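Long-range contacts in putative MCP-type signal transduction protein (Campylobacter jejuni subsp. jejuni serotype O:2, PDB 4WY9), which probably senses chemical signals in the periplasm through a tandem-PAS domain, as the Campylobacter jejuni chemoreceptor Tlp1, and passes them on to direct chemotaxis: residues G43-M48 with D60-I65; S94-T99 with I119-A124; V148-P153 with F272-S277; D233-K238 with F255-S260. One frame throughout, in Å; residues are numbered along the deposited sequence.

Interaction 1 (G43-M48 with D60-I65); sequences GTLTEM and DNITNI
In the first PAS-like unit of the tandem-PAS (Cache-type) sensing domain, the long helix 8-51 is partnered by the short helix 59-70, and M48, L45 and T44 of the one meet I62, I65 and N61 of the other. The two segments run nearly antiparallel, at 165°, with axes 10.9 Å apart. That separation leaves side chains rather than backbones to fill the interface, and no hydrogen bond crosses it.

M48 spans the gap with its long chain. Its CG stands anti to the backbone N (chi1 171°) and the chain stays extended through chi2, which carries SD to 3.5 Å from I62 CG1, the two side chains crossing at about a right angle. The bend at chi3 (-74°) then turns the terminal methyl toward two residues: M48 CE is 3.6 Å from I65 CD1 and 3.8 Å from N61 CB. The M48 and I65 side chains lie alongside each other and run opposite ways.

I65 is the counterpart on helix 59-70. L45 CD2 lies 4.1 Å from I65 CD1 and packs more loosely against I62 CG2. On their buried side, L45 and I62 both rest on L81 of strand 78-83, so the pair of helices covers one face of the sheet. T44 directs its two branches to different tasks: OG1 turns back to the carbonyl of S40 within its own helix, leaving the apolar branch to face the neighbouring helix, with T44 CG2 3.6 Å from I65 CD1.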
loop_
_atom_site.group_PDB
_atom_site.type_symbol
_atom_site.label_atom_id
_atom_site.label_comp_id
_atom_site.label_asym_id
_atom_site.label_seq_id
_atom_site.Cartn_x
_atom_site.Cartn_y
_atom_site.Cartn_z
ATOM N N GLY A 43 -3.266 16.613 -9.735
ATOM C CA GLY A 43 -3.223 17.524 -10.856
ATOM C C GLY A 43 -4.229 18.646 -10.710
ATOM O O GLY A 43 -3.921 19.839 -10.915
ATOM N N THR A 44 -5.443 18.286 -10.351
ATOM C CA THR A 44 -6.514 19.263 -10.206
ATOM C C THR A 44 -6.224 20.219 -9.053
ATOM O O THR A 44 -6.436 21.446 -9.185
ATOM C CB THR A 44 -7.873 18.548 -10.011
ATOM O OG1 THR A 44 -8.139 17.734 -11.176
ATOM C CG2 THR A 44 -8.979 19.523 -9.820
ATOM N N LEU A 45 -5.730 19.711 -7.938
ATOM C CA LEU A 45 -5.423 20.582 -6.805
ATOM C C LEU A 45 -4.230 21.496 -7.077
ATOM O O LEU A 45 -4.266 22.658 -6.740
ATOM C CB LEU A 45 -5.196 19.733 -5.546
ATOM C CG LEU A 45 -6.428 19.067 -4.952
ATOM C CD1 LEU A 45 -6.095 18.147 -3.807
ATOM C CD2 LEU A 45 -7.468 20.115 -4.531
ATOM N N THR A 46 -3.188 20.991 -7.731
ATOM C CA THR A 46 -2.063 21.858 -8.061
ATOM C C THR A 46 -2.512 22.952 -9.037
ATOM O O THR A 46 -2.108 24.106 -8.909
ATOM C CB THR A 46 -0.878 21.065 -8.571
ATOM O OG1 THR A 46 -0.280 20.419 -7.450
ATOM C CG2 THR A 46 0.159 21.927 -9.265
ATOM N N GLU A 47 -3.349 22.630 -10.015
ATOM C CA GLU A 47 -3.855 23.659 -10.912
ATOM C C GLU A 47 -4.602 24.720 -10.097
ATOM O O GLU A 47 -4.446 25.909 -10.325
ATOM C CB GLU A 47 -4.758 23.054 -11.972
ATOM C CG GLU A 47 -5.340 24.067 -12.963
ATOM C CD GLU A 47 -4.272 24.954 -13.640
ATOM O OE1 GLU A 47 -3.130 24.494 -13.921
ATOM O OE2 GLU A 47 -4.588 26.162 -13.914
ATOM N N MET A 48 -5.390 24.296 -9.108
ATOM C CA MET A 48 -6.104 25.234 -8.249
ATOM C C MET A 48 -5.138 26.105 -7.472
ATOM O O MET A 48 -5.298 27.328 -7.402
ATOM C CB MET A 48 -7.045 24.501 -7.307
ATOM C CG MET A 48 -7.644 25.414 -6.236
ATOM S SD MET A 48 -8.563 24.497 -4.995
ATOM C CE MET A 48 -10.008 24.092 -5.919
ATOM N N ASP A 60 -14.986 24.587 -0.004
ATOM C CA ASP A 60 -15.949 23.711 -0.634
ATOM C C ASP A 60 -15.485 23.239 -2.002
ATOM O O ASP A 60 -15.730 22.087 -2.371
ATOM C CB ASP A 60 -17.313 24.407 -0.744
ATOM C CG ASP A 60 -18.141 24.302 0.499
ATOM O OD1 ASP A 60 -17.588 23.891 1.547
ATOM O OD2 ASP A 60 -19.326 24.691 0.460
ATOM N N ASN A 61 -14.798 24.080 -2.758
ATOM C CA ASN A 61 -14.252 23.633 -4.039
ATOM C C ASN A 61 -13.278 22.497 -3.820
ATOM O O ASN A 61 -13.279 21.508 -4.542
ATOM C CB ASN A 61 -13.594 24.759 -4.781
ATOM C CG ASN A 61 -14.581 25.680 -5.498
ATOM O OD1 ASN A 61 -15.791 25.408 -5.508
ATOM N ND2 ASN A 61 -14.088 26.743 -6.071
ATOM N N ILE A 62 -12.433 22.624 -2.800
ATOM C CA ILE A 62 -11.482 21.565 -2.470
ATOM C C ILE A 62 -12.219 20.298 -2.034
ATOM O O ILE A 62 -11.886 19.198 -2.448
ATOM C CB ILE A 62 -10.500 22.040 -1.390
ATOM C CG1 ILE A 62 -9.619 23.156 -1.930
ATOM C CG2 ILE A 62 -9.660 20.892 -0.871
ATOM C CD1 ILE A 62 -8.748 23.842 -0.907
ATOM N N THR A 63 -13.200 20.450 -1.138
ATOM C CA THR A 63 -13.959 19.320 -0.662
ATOM C C THR A 63 -14.592 18.542 -1.794
ATOM O O THR A 63 -14.574 17.319 -1.807
ATOM C CB THR A 63 -15.077 19.751 0.319
ATOM O OG1 THR A 63 -14.479 20.396 1.447
ATOM C CG2 THR A 63 -15.881 18.568 0.756
ATOM N N ASN A 64 -15.175 19.249 -2.750
ATOM C CA ASN A 64 -15.890 18.602 -3.835
ATOM C C ASN A 64 -14.946 17.852 -4.720
ATOM O O ASN A 64 -15.292 16.775 -5.207
ATOM C CB ASN A 64 -16.663 19.637 -4.635
ATOM C CG ASN A 64 -17.779 20.239 -3.859
ATOM O OD1 ASN A 64 -18.229 19.696 -2.837
ATOM N ND2 ASN A 64 -18.242 21.364 -4.317
ATOM N N ILE A 65 -13.734 18.377 -4.928
ATOM C CA ILE A 65 -12.728 17.646 -5.720
ATOM C C ILE A 65 -12.364 16.326 -5.044
ATOM O O ILE A 65 -12.259 15.280 -5.705
ATOM C CB ILE A 65 -11.473 18.519 -5.934
ATOM C CG1 ILE A 65 -11.811 19.669 -6.879
ATOM C CG2 ILE A 65 -10.300 17.707 -6.405
ATOM C CD1 ILE A 65 -10.759 20.746 -6.885
#

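Interaction 2 (S94-T99 with I119-A124); sequences SKFFNT and IKAIQA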
loop_
_atom_site.group_PDB
_atom_site.type_symbol
_atom_site.label_atom_id
_atom_site.label_comp_id
_atom_site.label_asym_id
_atom_site.label_seq_id
_atom_site.Cartn_x
_atom_site.Cartn_y
_atom_site.Cartn_z
ATOM N N SER A 94 -14.352 22.786 10.461
ATOM C CA SER A 94 -14.710 21.537 11.126
ATOM C C SER A 94 -13.619 21.098 12.079
ATOM O O SER A 94 -12.427 21.120 11.721
ATOM C CB SER A 94 -14.959 20.446 10.124
ATOM O OG SER A 94 -15.189 19.192 10.741
ATOM N N LYS A 95 -14.010 20.651 13.276
ATOM C CA LYS A 95 -13.042 20.090 14.203
ATOM C C LYS A 95 -12.349 18.875 13.621
ATOM O O LYS A 95 -11.215 18.577 13.975
ATOM C CB LYS A 95 -13.705 19.718 15.540
ATOM C CG LYS A 95 -14.650 18.538 15.474
ATOM C CD LYS A 95 -15.336 18.317 16.816
ATOM C CE LYS A 95 -16.169 17.023 16.806
ATOM N NZ LYS A 95 -17.019 16.864 18.020
ATOM N N PHE A 96 -13.012 18.184 12.693
ATOM C CA PHE A 96 -12.426 16.986 12.074
ATOM C C PHE A 96 -11.198 17.304 11.261
ATOM O O PHE A 96 -10.385 16.433 11.013
ATOM C CB PHE A 96 -13.448 16.286 11.162
ATOM C CG PHE A 96 -14.499 15.488 11.877
ATOM C CD1 PHE A 96 -14.587 15.440 13.262
ATOM C CD2 PHE A 96 -15.393 14.767 11.163
ATOM C CE1 PHE A 96 -15.536 14.690 13.886
ATOM C CE2 PHE A 96 -16.399 14.019 11.809
ATOM C CZ PHE A 96 -16.450 13.988 13.181
ATOM N N PHE A 97 -11.078 18.553 10.804
ATOM C CA PHE A 97 -9.946 18.945 9.962
ATOM C C PHE A 97 -8.699 19.293 10.767
ATOM O O PHE A 97 -7.670 19.626 10.184
ATOM C CB PHE A 97 -10.304 20.133 9.084
ATOM C CG PHE A 97 -11.407 19.895 8.091
ATOM C CD1 PHE A 97 -11.759 18.607 7.688
ATOM C CD2 PHE A 97 -12.081 20.959 7.530
ATOM C CE1 PHE A 97 -12.749 18.413 6.765
ATOM C CE2 PHE A 97 -13.069 20.791 6.600
ATOM C CZ PHE A 97 -13.429 19.503 6.213
ATOM N N ASN A 98 -8.787 19.265 12.096
ATOM C CA ASN A 98 -7.688 19.693 12.926
ATOM C C ASN A 98 -7.105 18.520 13.720
ATOM O O ASN A 98 -7.847 17.857 14.433
ATOM C CB ASN A 98 -8.140 20.768 13.922
ATOM C CG ASN A 98 -8.540 22.033 13.229
ATOM O OD1 ASN A 98 -7.709 22.990 13.146
ATOM N ND2 ASN A 98 -9.722 22.096 12.800
ATOM N N THR A 99 -5.804 18.305 13.574
ATOM C CA THR A 99 -5.138 17.289 14.359
ATOM C C THR A 99 -4.926 17.797 15.782
ATOM O O THR A 99 -5.161 18.973 16.069
ATOM C CB THR A 99 -3.802 16.872 13.748
ATOM O OG1 THR A 99 -2.846 17.936 13.966
ATOM C CG2 THR A 99 -3.930 16.559 12.268
ATOM N N ILE A 119 -17.813 8.680 0.484
ATOM C CA ILE A 119 -16.878 8.925 1.588
ATOM C C ILE A 119 -17.332 10.029 2.496
ATOM O O ILE A 119 -18.093 10.922 2.097
ATOM C CB ILE A 119 -15.447 9.216 1.111
ATOM C CG1 ILE A 119 -15.372 10.571 0.407
ATOM C CG2 ILE A 119 -14.946 8.058 0.219
ATOM C CD1 ILE A 119 -13.983 10.892 -0.111
ATOM N N LYS A 120 -16.885 9.970 3.741
ATOM C CA LYS A 120 -17.256 10.959 4.744
ATOM C C LYS A 120 -16.048 11.378 5.535
ATOM O O LYS A 120 -15.115 10.592 5.736
ATOM C CB LYS A 120 -18.291 10.384 5.729
ATOM C CG LYS A 120 -17.824 9.080 6.369
ATOM C CD LYS A 120 -18.499 8.861 7.731
ATOM C CE LYS A 120 -18.269 7.452 8.261
ATOM N NZ LYS A 120 -16.929 6.931 7.901
ATOM N N ALA A 121 -16.044 12.634 5.965
ATOM C CA ALA A 121 -14.942 13.143 6.784
ATOM C C ALA A 121 -14.981 12.465 8.156
ATOM O O ALA A 121 -16.047 12.265 8.746
ATOM C CB ALA A 121 -15.016 14.643 6.941
ATOM N N ILE A 122 -13.791 12.112 8.643
ATOM C CA ILE A 122 -13.624 11.615 9.999
ATOM C C ILE A 122 -12.554 12.415 10.681
ATOM O O ILE A 122 -11.844 13.199 10.035
ATOM C CB ILE A 122 -13.226 10.119 10.002
ATOM C CG1 ILE A 122 -11.897 9.892 9.256
ATOM C CG2 ILE A 122 -14.333 9.263 9.401
ATOM C CD1 ILE A 122 -11.251 8.555 9.538
ATOM N N GLN A 123 -12.427 12.244 11.992
ATOM C CA GLN A 123 -11.468 13.036 12.744
ATOM C C GLN A 123 -10.049 12.790 12.254
ATOM O O GLN A 123 -9.576 11.654 12.280
ATOM C CB GLN A 123 -11.565 12.754 14.235
ATOM C CG GLN A 123 -10.584 13.550 15.077
ATOM C CD GLN A 123 -10.831 15.025 14.989
ATOM O OE1 GLN A 123 -11.906 15.501 15.348
ATOM N NE2 GLN A 123 -9.842 15.747 14.531
ATOM N N ALA A 124 -9.361 13.861 11.827
ATOM C CA ALA A 124 -7.971 13.762 11.408
ATOM C C ALA A 124 -7.015 13.619 12.553
ATOM O O ALA A 124 -7.294 14.053 13.670
ATOM C CB ALA A 124 -7.577 14.918 10.579
HETATM O O HOH W 1 -10.966 15.253 8.436
#
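Q123 meets F96 and the carbonyl of K95 along a side chain that folds back over the 3-10 turn at 95-97. From CB, which lies 4.2 Å from F96 CD1, the chain sets out with CG anti to the backbone N and then bends at chi2 (63°). The bend brings CD over the turn and places OE1 3.4 Å from F96 CD1, with ring and amide planes 82° apart. At the tip, Q123 NE2 donates to K95 O at 3.2 Å, tilted from the carbonyl plane; N98 N reaches that oxygen from the opposite face. Q123 NE2 also makes a nearly straight bond (171°) to A124 O, in the amide plane, so two acceptors fix the rotation of the amide.

Beside it, the backbone N of Q123 lies over one face of the F96 ring, and A124 N donates to F96 O at 2.9 Å. A water lies within hydrogen-bonding distance of F96 O and I122 O. S94 OG accepts from F96 N, an ST turn.

Within the first PDC (Cache-type) sensor unit, the contact joins the loop between helix 88-93 and strand 104-110 to strand 119-122 and the residues after it. Strand 104-110 binds both partners, pairing its backbone with F97 through V105 and with I122 through L107.

Interaction 3 (V148-P153 with F272-S277); sequences VYIGRP and FKVQDS
Van der Waals contacts, led by I150, join the segments directly. The apolar pair is I150 and V274, whose side chains meet nearly perpendicular, I150 CD1 3.6 Å from V274 CG1, while I150 CG2 lies 3.7 Å from S277 OG. V148 packs against the aliphatic part and amide of Q275, whose chain bends at chi2 (-75°) and brings OE1 to 3.8 Å from V148 CG2.

The polar link is made through water, with no direct hydrogen bond between the segments. One water accepts from V148 N and donates to both Q275 OE1 and D276 OD2. V148 O receives two more: one is held at 2.9 Å by D276 N, and the other also donates to D276 OD2 at 2.6 Å. Both polar backbone atoms of V148 are therefore served by solvent held at the turn.

Hydrogen bonds within 272-277 shape the surface that I150 meets. V274 O accepts from S277 N and, in the carbonyl plane on a lone pair, from S277 OG at 2.8 Å; that hydroxyl also bonds W279.

V274 to S277 form a type II' turn, characteristic of a tight beta hairpin, here joining strands 264-274 and 277-286. The hairpin tip abuts strand 149-150 of the other sheet, a meeting of the two PAS-like units of the tandem.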
loop_
_atom_site.group_PDB
_atom_site.type_symbol
_atom_site.label_atom_id
_atom_site.label_comp_id
_atom_site.label_asym_id
_atom_site.label_seq_id
_atom_site.Cartn_x
_atom_site.Cartn_y
_atom_site.Cartn_z
ATOM N N VAL A 148 5.447 9.657 -7.514
ATOM C CA VAL A 148 4.486 9.195 -6.542
ATOM C C VAL A 148 5.262 8.588 -5.404
ATOM O O VAL A 148 6.201 7.818 -5.640
ATOM C CB VAL A 148 3.512 8.167 -7.146
ATOM C CG1 VAL A 148 2.496 7.726 -6.122
ATOM C CG2 VAL A 148 2.841 8.735 -8.399
ATOM N N TYR A 149 4.894 8.911 -4.163
ATOM C CA TYR A 149 5.610 8.439 -2.981
ATOM C C TYR A 149 4.831 7.293 -2.365
ATOM O O TYR A 149 3.669 7.440 -2.012
ATOM C CB TYR A 149 5.808 9.593 -2.014
ATOM C CG TYR A 149 6.688 10.668 -2.555
ATOM C CD1 TYR A 149 6.234 11.539 -3.575
ATOM C CD2 TYR A 149 7.998 10.847 -2.124
ATOM C CE1 TYR A 149 7.027 12.513 -4.089
ATOM C CE2 TYR A 149 8.789 11.847 -2.649
ATOM C CZ TYR A 149 8.323 12.674 -3.649
ATOM O OH TYR A 149 9.120 13.669 -4.169
ATOM N N ILE A 150 5.482 6.135 -2.246
ATOM C CA ILE A 150 4.824 4.932 -1.766
ATOM C C ILE A 150 5.576 4.360 -0.581
ATOM O O ILE A 150 6.804 4.199 -0.639
ATOM C CB ILE A 150 4.696 3.886 -2.874
ATOM C CG1 ILE A 150 3.862 4.489 -4.029
ATOM C CG2 ILE A 150 4.031 2.600 -2.375
ATOM C CD1 ILE A 150 3.622 3.578 -5.158
ATOM N N GLY A 151 4.871 4.110 0.506
ATOM C CA GLY A 151 5.491 3.646 1.722
ATOM C C GLY A 151 5.735 2.168 1.805
ATOM O O GLY A 151 5.483 1.429 0.855
ATOM N N ARG A 152 6.248 1.724 2.951
ATOM C CA ARG A 152 6.349 0.311 3.285
ATOM C C ARG A 152 5.089 -0.057 4.089
ATOM O O ARG A 152 4.352 0.838 4.550
ATOM C CB ARG A 152 7.637 0.022 4.029
ATOM C CG ARG A 152 7.860 0.877 5.271
ATOM C CD ARG A 152 8.647 0.127 6.336
ATOM N NE ARG A 152 7.808 -0.948 6.869
ATOM C CZ ARG A 152 8.167 -1.764 7.836
ATOM N NH1 ARG A 152 9.394 -1.661 8.355
ATOM N NH2 ARG A 152 7.321 -2.742 8.195
ATOM N N PRO A 153 4.846 -1.351 4.327
ATOM C CA PRO A 153 3.724 -1.717 5.175
ATOM C C PRO A 153 3.915 -1.213 6.593
ATOM O O PRO A 153 4.994 -1.381 7.166
ATOM C CB PRO A 153 3.709 -3.253 5.107
ATOM C CG PRO A 153 4.381 -3.548 3.819
ATOM C CD PRO A 153 5.472 -2.550 3.737
ATOM N N PHE A 272 7.172 -7.328 -8.927
ATOM C CA PHE A 272 6.610 -6.272 -9.728
ATOM C C PHE A 272 6.938 -4.895 -9.158
ATOM O O PHE A 272 7.159 -4.754 -7.961
ATOM C CB PHE A 272 5.108 -6.441 -9.917
ATOM C CG PHE A 272 4.316 -6.458 -8.619
ATOM C CD1 PHE A 272 4.161 -7.633 -7.875
ATOM C CD2 PHE A 272 3.667 -5.321 -8.168
ATOM C CE1 PHE A 272 3.434 -7.633 -6.710
ATOM C CE2 PHE A 272 2.910 -5.346 -6.998
ATOM C CZ PHE A 272 2.777 -6.526 -6.290
ATOM N N LYS A 273 6.955 -3.903 -10.028
ATOM C CA LYS A 273 7.232 -2.556 -9.632
ATOM C C LYS A 273 5.964 -1.758 -9.646
ATOM O O LYS A 273 5.093 -1.967 -10.480
ATOM C CB LYS A 273 8.273 -1.894 -10.537
ATOM C CG LYS A 273 9.692 -2.458 -10.401
ATOM C CD LYS A 273 10.574 -1.882 -11.471
ATOM C CE LYS A 273 11.519 -2.952 -12.038
ATOM N NZ LYS A 273 12.254 -2.517 -13.241
ATOM N N VAL A 274 5.875 -0.825 -8.710
ATOM C CA VAL A 274 4.795 0.113 -8.632
ATOM C C VAL A 274 5.432 1.466 -8.446
ATOM O O VAL A 274 5.899 1.797 -7.356
ATOM C CB VAL A 274 3.828 -0.206 -7.471
ATOM C CG1 VAL A 274 2.777 0.849 -7.367
ATOM C CG2 VAL A 274 3.194 -1.591 -7.640
ATOM N N GLN A 275 5.459 2.268 -9.520
ATOM C CA GLN A 275 6.190 3.542 -9.528
ATOM C C GLN A 275 7.615 3.269 -9.073
ATOM O O GLN A 275 8.322 2.460 -9.676
ATOM C CB GLN A 275 5.449 4.591 -8.688
ATOM C CG GLN A 275 4.097 4.953 -9.222
ATOM C CD GLN A 275 4.171 5.844 -10.450
ATOM O OE1 GLN A 275 5.087 6.674 -10.596
ATOM N NE2 GLN A 275 3.202 5.688 -11.333
ATOM N N ASP A 276 8.052 3.888 -7.989
ATOM C CA ASP A 276 9.441 3.704 -7.513
ATOM C C ASP A 276 9.526 2.634 -6.410
ATOM O O ASP A 276 10.583 2.436 -5.815
ATOM C CB ASP A 276 10.009 5.030 -6.998
ATOM C CG ASP A 276 10.092 6.071 -8.080
ATOM O OD1 ASP A 276 10.635 5.713 -9.164
ATOM O OD2 ASP A 276 9.599 7.205 -7.878
ATOM N N SER A 277 8.409 1.961 -6.124
ATOM C CA SER A 277 8.413 0.899 -5.113
ATOM C C SER A 277 8.459 -0.458 -5.779
ATOM O O SER A 277 8.150 -0.611 -6.961
ATOM C CB SER A 277 7.187 1.007 -4.181
ATOM O OG SER A 277 5.990 0.671 -4.821
HETATM O O HOH W 2 7.165 7.920 -9.038
HETATM O O HOH W 3 6.833 5.197 -5.693
HETATM O O HOH W 4 9.009 8.435 -5.608
#

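Interaction 4 (D233-K238 with F255-S260); sequences DINPNK and FNYIAS. With ACT (acetate ion), chain B.
N235, just past the end of helix 231-234 in the second PAS-like unit, probably the membrane-proximal one, reaches across to I258 O on the edge strand 253-258 of the five-stranded sheet. With CG anti to its backbone N (chi1 -172°), the side chain extends toward the strand, and N235 ND2 meets I258 O at 2.9 Å in an almost straight bond (175°). The donor uses a lone pair in the carbonyl plane, and the oxygen lies in the plane of the amide.

N237 comes to the same oxygen by another route. Its CG stands between the backbone N and the carbonyl carbon (chi1 85°), and ND2 approaches from above the carbonyl plane, 3.1 Å from I258 O. N237 ND2 also donates to N235 OD1 at 2.9 Å, again from above the carbonyl plane, so N237 braces the N235 amide while both donate to I258 O. On the other branch of N237, OD1 rests 3.5 Å from I258 CB.

Around this polar centre, N235 CB packs on S260 CB, and I234 CD1 touches that CB too. The Y257 side chain arrives from the direction opposite to N235, its ring steeply inclined to the amide plane, and its hydroxyl takes only a weak bond from N235 ND2. An acetate, probably from the crystallisation liquor, has its OXT at the edge of the Y257 ring, near the ring plane. S260 N donates to OXT, S260 OG to the other oxygen, and H221 is hydrogen-bonded to the ion; Y257 OH donates to OXT at 2.6 Å.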
loop_
_atom_site.group_PDB
_atom_site.type_symbol
_atom_site.label_atom_id
_atom_site.label_comp_id
_atom_site.label_asym_id
_atom_site.label_seq_id
_atom_site.Cartn_x
_atom_site.Cartn_y
_atom_site.Cartn_z
ATOM N N ASP A 233 14.607 -11.501 8.642
ATOM C CA ASP A 233 14.927 -11.524 10.058
ATOM C C ASP A 233 14.340 -12.718 10.781
ATOM O O ASP A 233 14.929 -13.246 11.728
ATOM C CB ASP A 233 14.440 -10.249 10.744
ATOM C CG ASP A 233 15.135 -9.009 10.275
ATOM O OD1 ASP A 233 16.307 -9.085 9.854
ATOM O OD2 ASP A 233 14.500 -7.926 10.344
ATOM N N ILE A 234 13.111 -13.086 10.400
ATOM C CA ILE A 234 12.398 -14.134 11.107
ATOM C C ILE A 234 12.652 -15.512 10.539
ATOM O O ILE A 234 12.355 -16.512 11.182
ATOM C CB ILE A 234 10.898 -13.815 11.203
ATOM C CG1 ILE A 234 10.276 -13.771 9.849
ATOM C CG2 ILE A 234 10.675 -12.460 11.938
ATOM C CD1 ILE A 234 9.450 -14.946 9.560
ATOM N N ASN A 235 13.244 -15.560 9.348
ATOM C CA ASN A 235 13.550 -16.845 8.699
ATOM C C ASN A 235 14.955 -16.787 8.083
ATOM O O ASN A 235 15.112 -16.747 6.876
ATOM C CB ASN A 235 12.508 -17.212 7.645
ATOM C CG ASN A 235 12.708 -18.605 7.116
ATOM O OD1 ASN A 235 13.137 -19.498 7.851
ATOM N ND2 ASN A 235 12.393 -18.810 5.830
ATOM N N PRO A 236 15.998 -16.790 8.927
ATOM C CA PRO A 236 17.348 -16.542 8.428
ATOM C C PRO A 236 18.074 -17.765 7.864
ATOM O O PRO A 236 19.213 -17.650 7.405
ATOM C CB PRO A 236 18.066 -16.026 9.679
ATOM C CG PRO A 236 17.402 -16.792 10.787
ATOM C CD PRO A 236 15.939 -16.785 10.404
ATOM N N ASN A 237 17.433 -18.918 7.845
ATOM C CA ASN A 237 18.157 -20.127 7.486
ATOM C C ASN A 237 18.726 -20.084 6.070
ATOM O O ASN A 237 18.165 -19.444 5.180
ATOM C CB ASN A 237 17.301 -21.346 7.719
ATOM C CG ASN A 237 16.412 -21.642 6.586
ATOM O OD1 ASN A 237 16.799 -22.382 5.665
ATOM N ND2 ASN A 237 15.201 -21.154 6.626
ATOM N N LYS A 238 19.831 -20.790 5.854
ATOM C CA LYS A 238 20.543 -20.762 4.581
ATOM C C LYS A 238 19.651 -21.254 3.430
ATOM O O LYS A 238 19.800 -20.807 2.306
ATOM C CB LYS A 238 21.811 -21.621 4.660
ATOM C CG LYS A 238 22.597 -21.619 3.364
ATOM C CD LYS A 238 23.874 -22.460 3.463
ATOM C CE LYS A 238 24.748 -22.295 2.222
ATOM N NZ LYS A 238 25.834 -23.304 2.176
ATOM N N PHE A 255 12.000 -21.726 -6.537
ATOM C CA PHE A 255 13.138 -22.130 -5.761
ATOM C C PHE A 255 12.810 -23.208 -4.751
ATOM O O PHE A 255 11.677 -23.311 -4.288
ATOM C CB PHE A 255 13.712 -20.899 -5.004
ATOM C CG PHE A 255 13.993 -19.745 -5.883
ATOM C CD1 PHE A 255 15.125 -19.692 -6.640
ATOM C CD2 PHE A 255 13.070 -18.720 -5.999
ATOM C CE1 PHE A 255 15.382 -18.642 -7.492
ATOM C CE2 PHE A 255 13.308 -17.647 -6.844
ATOM C CZ PHE A 255 14.469 -17.606 -7.583
ATOM N N ASN A 256 13.808 -23.979 -4.372
ATOM C CA ASN A 256 13.752 -24.730 -3.134
ATOM C C ASN A 256 13.828 -23.737 -1.992
ATOM O O ASN A 256 14.642 -22.806 -2.025
ATOM C CB ASN A 256 14.887 -25.749 -3.064
ATOM C CG ASN A 256 14.642 -26.989 -3.946
ATOM O OD1 ASN A 256 13.877 -26.972 -4.918
ATOM N ND2 ASN A 256 15.335 -28.028 -3.653
ATOM N N TYR A 257 13.014 -23.920 -0.972
ATOM C CA TYR A 257 12.867 -22.929 0.085
ATOM C C TYR A 257 12.473 -23.584 1.387
ATOM O O TYR A 257 11.546 -24.349 1.430
ATOM C CB TYR A 257 11.773 -21.923 -0.332
ATOM C CG TYR A 257 11.426 -20.855 0.687
ATOM C CD1 TYR A 257 12.263 -19.773 0.894
ATOM C CD2 TYR A 257 10.237 -20.920 1.416
ATOM C CE1 TYR A 257 11.950 -18.799 1.801
ATOM C CE2 TYR A 257 9.913 -19.929 2.333
ATOM C CZ TYR A 257 10.781 -18.886 2.529
ATOM O OH TYR A 257 10.492 -17.914 3.450
ATOM N N ILE A 258 13.166 -23.234 2.466
ATOM C CA ILE A 258 12.806 -23.701 3.787
ATOM C C ILE A 258 12.085 -22.572 4.511
ATOM O O ILE A 258 12.689 -21.538 4.789
ATOM C CB ILE A 258 14.014 -24.178 4.601
ATOM C CG1 ILE A 258 14.696 -25.338 3.872
ATOM C CG2 ILE A 258 13.575 -24.563 5.996
ATOM C CD1 ILE A 258 15.903 -25.855 4.588
ATOM N N ALA A 259 10.799 -22.779 4.772
ATOM C CA ALA A 259 9.934 -21.723 5.293
ATOM C C ALA A 259 10.163 -21.475 6.774
ATOM O O ALA A 259 10.827 -22.252 7.445
ATOM C CB ALA A 259 8.488 -22.074 5.052
ATOM N N SER A 260 9.607 -20.371 7.277
ATOM C CA SER A 260 9.801 -19.980 8.658
ATOM C C SER A 260 9.198 -20.990 9.630
ATOM O O SER A 260 9.602 -21.046 10.796
ATOM C CB SER A 260 9.177 -18.592 8.908
ATOM O OG SER A 260 7.784 -18.622 8.706
HETATM C C ACT B . 7.607 -17.973 5.266
HETATM O O ACT B . 6.950 -17.963 6.348
HETATM O OXT ACT B . 8.722 -18.568 5.261
HETATM C CH3 ACT B . 7.104 -17.265 4.058
#

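Interactions 1 and 2 both belong to the first PAS-like unit, with centres about 17 Å apart and nearest atoms about 5 Å apart. Strand 104-110 connects their surroundings: I62 of interaction 1 touches M106, and A124 of interaction 2 touches V105. Interaction 4 lies on the opposite side of the chain's centre, about 48 Å from interaction 1 between centres. Interaction 3 sits between these ends, about 25 Å from the centres of both 1 and 4. It shares the five-stranded sheet with interaction 4 through the neighbouring strands 264-274 and 253-258. The acetate belongs to interaction 4 alone, well away from the first unit.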